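Local coordinates for tudor domain-containing protein 1 (Homo sapiens, PDB 5M9N), which probably helps silence transposons in the male germline through the piRNA pathway, its Tudor domains binding partner proteins methylated on arginine, at residues Cys89-Ser94 / Val113-Val118; Ala106-Glu111 / Phe123-Leu128. One frame throughout, in Å; residues are numbered along the deposited sequence.

Followed from the N terminus, this Tudor domain illustrates how a small antiparallel barrel ties itself together by contacts that overlap along the chain. Strand 88-92 comes first and supplies one side of interaction 1; strand 99-109 follows and ends in the turn that enters interaction 2. The chain then returns along strand 112-117, closing the loop of interaction 1, and strand 123-127 closes that of interaction 2. The two loops therefore cross, since their segments alternate. Interaction 1 joins strands that are not neighbours across the barrel interior, whereas interaction 2 fastens the 106-111 turn to the edge strand at the surface. Glu124 of 123-128 meets residues of both segments of interaction 1.

Interaction 1: residues Cys89-Ser94 / Val113-Val118; sequences CCAQFS and VLVGYV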
# COMPACT_ATOMS: atom_id res chain seq x y z
N CYS A 89 0.80 0.74 -14.21
CA CYS A 89 2.00 0.86 -15.04
C CYS A 89 3.23 0.72 -14.12
O CYS A 89 3.06 0.30 -12.97
CB CYS A 89 1.99 2.19 -15.78
SG CYS A 89 2.07 3.64 -14.75
N CYS A 90 4.42 1.01 -14.62
CA CYS A 90 5.66 1.13 -13.83
C CYS A 90 5.94 2.61 -13.63
O CYS A 90 5.70 3.43 -14.53
CB CYS A 90 6.83 0.43 -14.50
SG CYS A 90 6.50 -1.24 -15.07
N ALA A 91 6.32 2.96 -12.40
CA ALA A 91 6.70 4.28 -11.98
C ALA A 91 8.05 4.22 -11.27
O ALA A 91 8.27 3.32 -10.42
CB ALA A 91 5.66 4.81 -11.05
N GLN A 92 8.94 5.18 -11.60
CA GLN A 92 10.25 5.25 -10.96
C GLN A 92 10.20 6.20 -9.76
O GLN A 92 10.03 7.43 -9.90
CB GLN A 92 11.24 5.75 -12.02
CG GLN A 92 12.67 5.60 -11.70
CD GLN A 92 13.55 6.04 -12.85
OE1 GLN A 92 13.10 6.67 -13.84
NE2 GLN A 92 14.79 5.79 -12.71
N PHE A 93 10.28 5.63 -8.58
CA PHE A 93 10.14 6.34 -7.30
C PHE A 93 11.17 7.43 -7.17
O PHE A 93 12.31 7.22 -7.53
CB PHE A 93 10.25 5.28 -6.16
CG PHE A 93 10.03 5.80 -4.76
CD1 PHE A 93 9.11 6.81 -4.49
CD2 PHE A 93 10.68 5.19 -3.70
CE1 PHE A 93 8.89 7.25 -3.19
CE2 PHE A 93 10.47 5.62 -2.41
CZ PHE A 93 9.58 6.64 -2.14
N SER A 94 10.75 8.62 -6.72
CA SER A 94 11.68 9.73 -6.71
C SER A 94 12.86 9.52 -5.75
O SER A 94 13.94 10.01 -6.03
CB SER A 94 11.01 11.03 -6.32
OG SER A 94 10.38 10.84 -5.09
N VAL A 113 1.65 13.00 -13.42
CA VAL A 113 0.54 12.15 -12.96
C VAL A 113 0.65 11.86 -11.46
O VAL A 113 1.76 11.61 -10.99
CB VAL A 113 0.57 10.85 -13.75
CG1 VAL A 113 -0.53 9.89 -13.36
CG2 VAL A 113 0.43 11.10 -15.22
N LEU A 114 -0.48 11.84 -10.76
CA LEU A 114 -0.54 11.37 -9.36
C LEU A 114 -0.60 9.85 -9.42
O LEU A 114 -1.45 9.32 -10.11
CB LEU A 114 -1.76 11.95 -8.68
CG LEU A 114 -1.99 11.48 -7.26
CD1 LEU A 114 -0.88 11.97 -6.36
CD2 LEU A 114 -3.34 11.96 -6.79
N VAL A 115 0.39 9.17 -8.81
CA VAL A 115 0.39 7.72 -8.85
C VAL A 115 0.41 7.12 -7.41
O VAL A 115 0.98 7.74 -6.54
CB VAL A 115 1.56 7.10 -9.65
CG1 VAL A 115 1.55 7.57 -11.13
CG2 VAL A 115 2.93 7.33 -8.99
N GLY A 116 -0.26 6.00 -7.22
CA GLY A 116 -0.21 5.22 -5.95
C GLY A 116 0.62 3.97 -6.11
O GLY A 116 0.45 3.22 -7.09
N TYR A 117 1.57 3.76 -5.20
CA TYR A 117 2.44 2.58 -5.27
C TYR A 117 1.70 1.41 -4.70
O TYR A 117 1.48 1.34 -3.47
CB TYR A 117 3.75 2.83 -4.56
CG TYR A 117 4.60 3.85 -5.28
CD1 TYR A 117 5.25 3.54 -6.46
CD2 TYR A 117 4.67 5.17 -4.84
CE1 TYR A 117 6.01 4.47 -7.13
CE2 TYR A 117 5.42 6.10 -5.51
CZ TYR A 117 6.06 5.77 -6.69
OH TYR A 117 6.85 6.71 -7.34
N VAL A 118 1.28 0.52 -5.58
CA VAL A 118 0.28 -0.47 -5.17
C VAL A 118 0.85 -1.59 -4.23
O VAL A 118 0.13 -2.36 -3.61
CB VAL A 118 -0.36 -1.16 -6.35
CG1 VAL A 118 -1.22 -0.19 -7.11
CG2 VAL A 118 0.66 -1.86 -7.25
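Ala91, Phe93 and Tyr117 meet across the interior of the Tudor barrel, an SH3-like fold whose curled sheet brings non-neighbouring strands across from one another. Strands 89-92 and 113-117 run almost perpendicular, at 98°, with axes 8.8 Å apart at their closest, and side chains span the gap. Apolar contacts centre on Ala91. Its methyl points toward the second strand, where CB lies 4.2 Å from Val115 CG2 and 4.0 Å from Tyr117 CE1; Leu131 also packs on Ala91 and Val115. Next to them is an aromatic pair. The rings of Phe93 and Tyr117 meet obliquely, their planes at 67° and centroids 5.3 Å apart, with Phe93 CD1 3.9 Å from Tyr117 CE2. With CG anti to the backbone N (chi1 -176°), the Phe93 ring is placed beside the phenol end of Tyr117. Both aromatic residues also pack on a modified side chain of the bound peptide, which carries symmetrically dimethylated arginine, as expected of an aromatic cage. The polar end of Tyr117 is directed to Glu124, which probably hydrogen-bonds the tyrosine hydroxyl and Ser94 OG through different carboxylate oxygens. That same hydroxyl, Tyr117 OH, sits 3.3 Å from Phe93 CA.

Interaction 2: residues Ala106-Glu111 / Phe123-Leu128; sequences AYASEE and FEILSL
Leu128 reaches back over the 106-111 turn and meets Glu111, Glu110 and Tyr107 with successive parts of its side chain. Its CB lies 3.8 Å from Glu111 O, the carbonyl oxygen that also receives the backbone N-H of Leu128. CG, anti to the carbonyl carbon (chi1 -65°), comes to 3.4 Å from Glu111 O and directs both methyls at the turn. The branches then part: CD1 is 3.6 Å from Glu111 OE1 and also faces the carbonyl of Glu110, while CD2 meets the ring of Tyr107 obliquely, 4.0 Å from CE2. The tyrosine hydroxyl is tied to the backbone of Pro83. The hydrogen bond from Leu128 N to Glu111 O measures 2.9 Å and is nearly straight at 168°, though the donor is tilted 33° from the carbonyl plane. An ST turn, in which Ser109 OG accepts from Glu111 N, shapes the backbone just before that carbonyl. Earlier in strand 123-127, Ile125 CG2 touches Ala108 CB of the turn at 3.8 Å. One directional backbone bond, flanked by aliphatic contacts, some of them with oxygens, thus joins the turn to the residue following strand 123-127: the bond probably fixes the spacing at Glu111, whereas the apolar contacts are less directional.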
# COMPACT_ATOMS: atom_id res chain seq x y z
N ALA A 106 -4.68 10.16 -11.33
CA ALA A 106 -5.11 11.46 -11.85
C ALA A 106 -3.94 12.07 -12.59
O ALA A 106 -2.76 11.85 -12.24
CB ALA A 106 -5.58 12.40 -10.73
N TYR A 107 -4.24 12.88 -13.61
CA TYR A 107 -3.19 13.70 -14.17
C TYR A 107 -3.11 14.97 -13.35
O TYR A 107 -4.15 15.63 -13.08
CB TYR A 107 -3.45 14.00 -15.67
CG TYR A 107 -2.93 12.94 -16.56
CD1 TYR A 107 -3.51 11.70 -16.57
CD2 TYR A 107 -1.84 13.17 -17.40
CE1 TYR A 107 -3.00 10.66 -17.35
CE2 TYR A 107 -1.34 12.17 -18.22
CZ TYR A 107 -1.92 10.89 -18.17
OH TYR A 107 -1.45 9.86 -19.01
N ALA A 108 -1.90 15.35 -12.95
CA ALA A 108 -1.66 16.65 -12.27
C ALA A 108 -1.45 17.82 -13.25
O ALA A 108 -1.69 18.96 -12.89
CB ALA A 108 -0.49 16.57 -11.36
N SER A 109 -0.92 17.53 -14.41
CA SER A 109 -0.83 18.51 -15.51
C SER A 109 -0.88 17.68 -16.78
O SER A 109 -1.10 16.45 -16.76
CB SER A 109 0.51 19.28 -15.40
OG SER A 109 1.65 18.37 -15.47
N GLU A 110 -0.54 18.30 -17.89
CA GLU A 110 -0.45 17.58 -19.14
C GLU A 110 0.69 16.61 -19.15
O GLU A 110 0.62 15.67 -19.90
CB GLU A 110 -0.29 18.53 -20.33
CG GLU A 110 -1.44 19.53 -20.45
CD GLU A 110 -2.69 18.94 -21.08
OE1 GLU A 110 -2.80 17.71 -21.21
OE2 GLU A 110 -3.57 19.73 -21.51
N GLU A 111 1.75 16.88 -18.39
CA GLU A 111 2.96 16.06 -18.38
C GLU A 111 3.32 15.37 -17.03
O GLU A 111 4.41 14.85 -16.90
CB GLU A 111 4.12 16.94 -18.87
CG GLU A 111 3.81 17.75 -20.18
CD GLU A 111 3.52 16.87 -21.42
OE1 GLU A 111 3.84 15.65 -21.41
OE2 GLU A 111 2.98 17.41 -22.46
N PHE A 123 2.24 7.42 -2.33
CA PHE A 123 1.84 8.08 -3.55
C PHE A 123 2.76 9.27 -3.82
O PHE A 123 3.42 9.76 -2.94
CB PHE A 123 0.37 8.46 -3.48
CG PHE A 123 0.09 9.60 -2.54
CD1 PHE A 123 0.34 10.94 -2.93
CD2 PHE A 123 -0.41 9.36 -1.27
CE1 PHE A 123 0.18 11.97 -2.06
CE2 PHE A 123 -0.60 10.41 -0.38
CZ PHE A 123 -0.35 11.73 -0.79
N GLU A 124 2.84 9.73 -5.07
CA GLU A 124 3.50 10.98 -5.42
C GLU A 124 3.06 11.44 -6.81
O GLU A 124 2.37 10.72 -7.50
CB GLU A 124 5.02 10.89 -5.40
CG GLU A 124 5.64 9.93 -6.38
CD GLU A 124 7.16 9.76 -6.11
OE1 GLU A 124 7.79 10.67 -5.54
OE2 GLU A 124 7.69 8.73 -6.50
N ILE A 125 3.53 12.62 -7.19
CA ILE A 125 3.31 13.15 -8.53
C ILE A 125 4.60 13.08 -9.30
O ILE A 125 5.63 13.53 -8.83
CB ILE A 125 2.77 14.60 -8.46
CG1 ILE A 125 1.37 14.55 -7.87
CG2 ILE A 125 2.72 15.23 -9.86
CD1 ILE A 125 0.90 15.91 -7.41
N LEU A 126 4.53 12.47 -10.46
CA LEU A 126 5.68 12.18 -11.27
C LEU A 126 5.50 12.72 -12.69
O LEU A 126 4.43 12.60 -13.27
CB LEU A 126 5.91 10.69 -11.37
CG LEU A 126 6.30 9.99 -10.07
CD1 LEU A 126 6.54 8.52 -10.35
CD2 LEU A 126 7.56 10.60 -9.50
N SER A 127 6.60 13.26 -13.21
CA SER A 127 6.79 13.41 -14.63
C SER A 127 6.43 12.13 -15.39
O SER A 127 6.81 11.02 -14.98
CB SER A 127 8.26 13.75 -14.86
OG SER A 127 8.52 13.86 -16.24
N LEU A 128 5.77 12.27 -16.54
CA LEU A 128 5.57 11.14 -17.48
C LEU A 128 6.85 10.40 -17.89
O LEU A 128 6.81 9.20 -18.22
CB LEU A 128 4.80 11.59 -18.73
CG LEU A 128 3.36 12.07 -18.57
CD1 LEU A 128 2.80 12.52 -19.91
CD2 LEU A 128 2.46 10.98 -18.08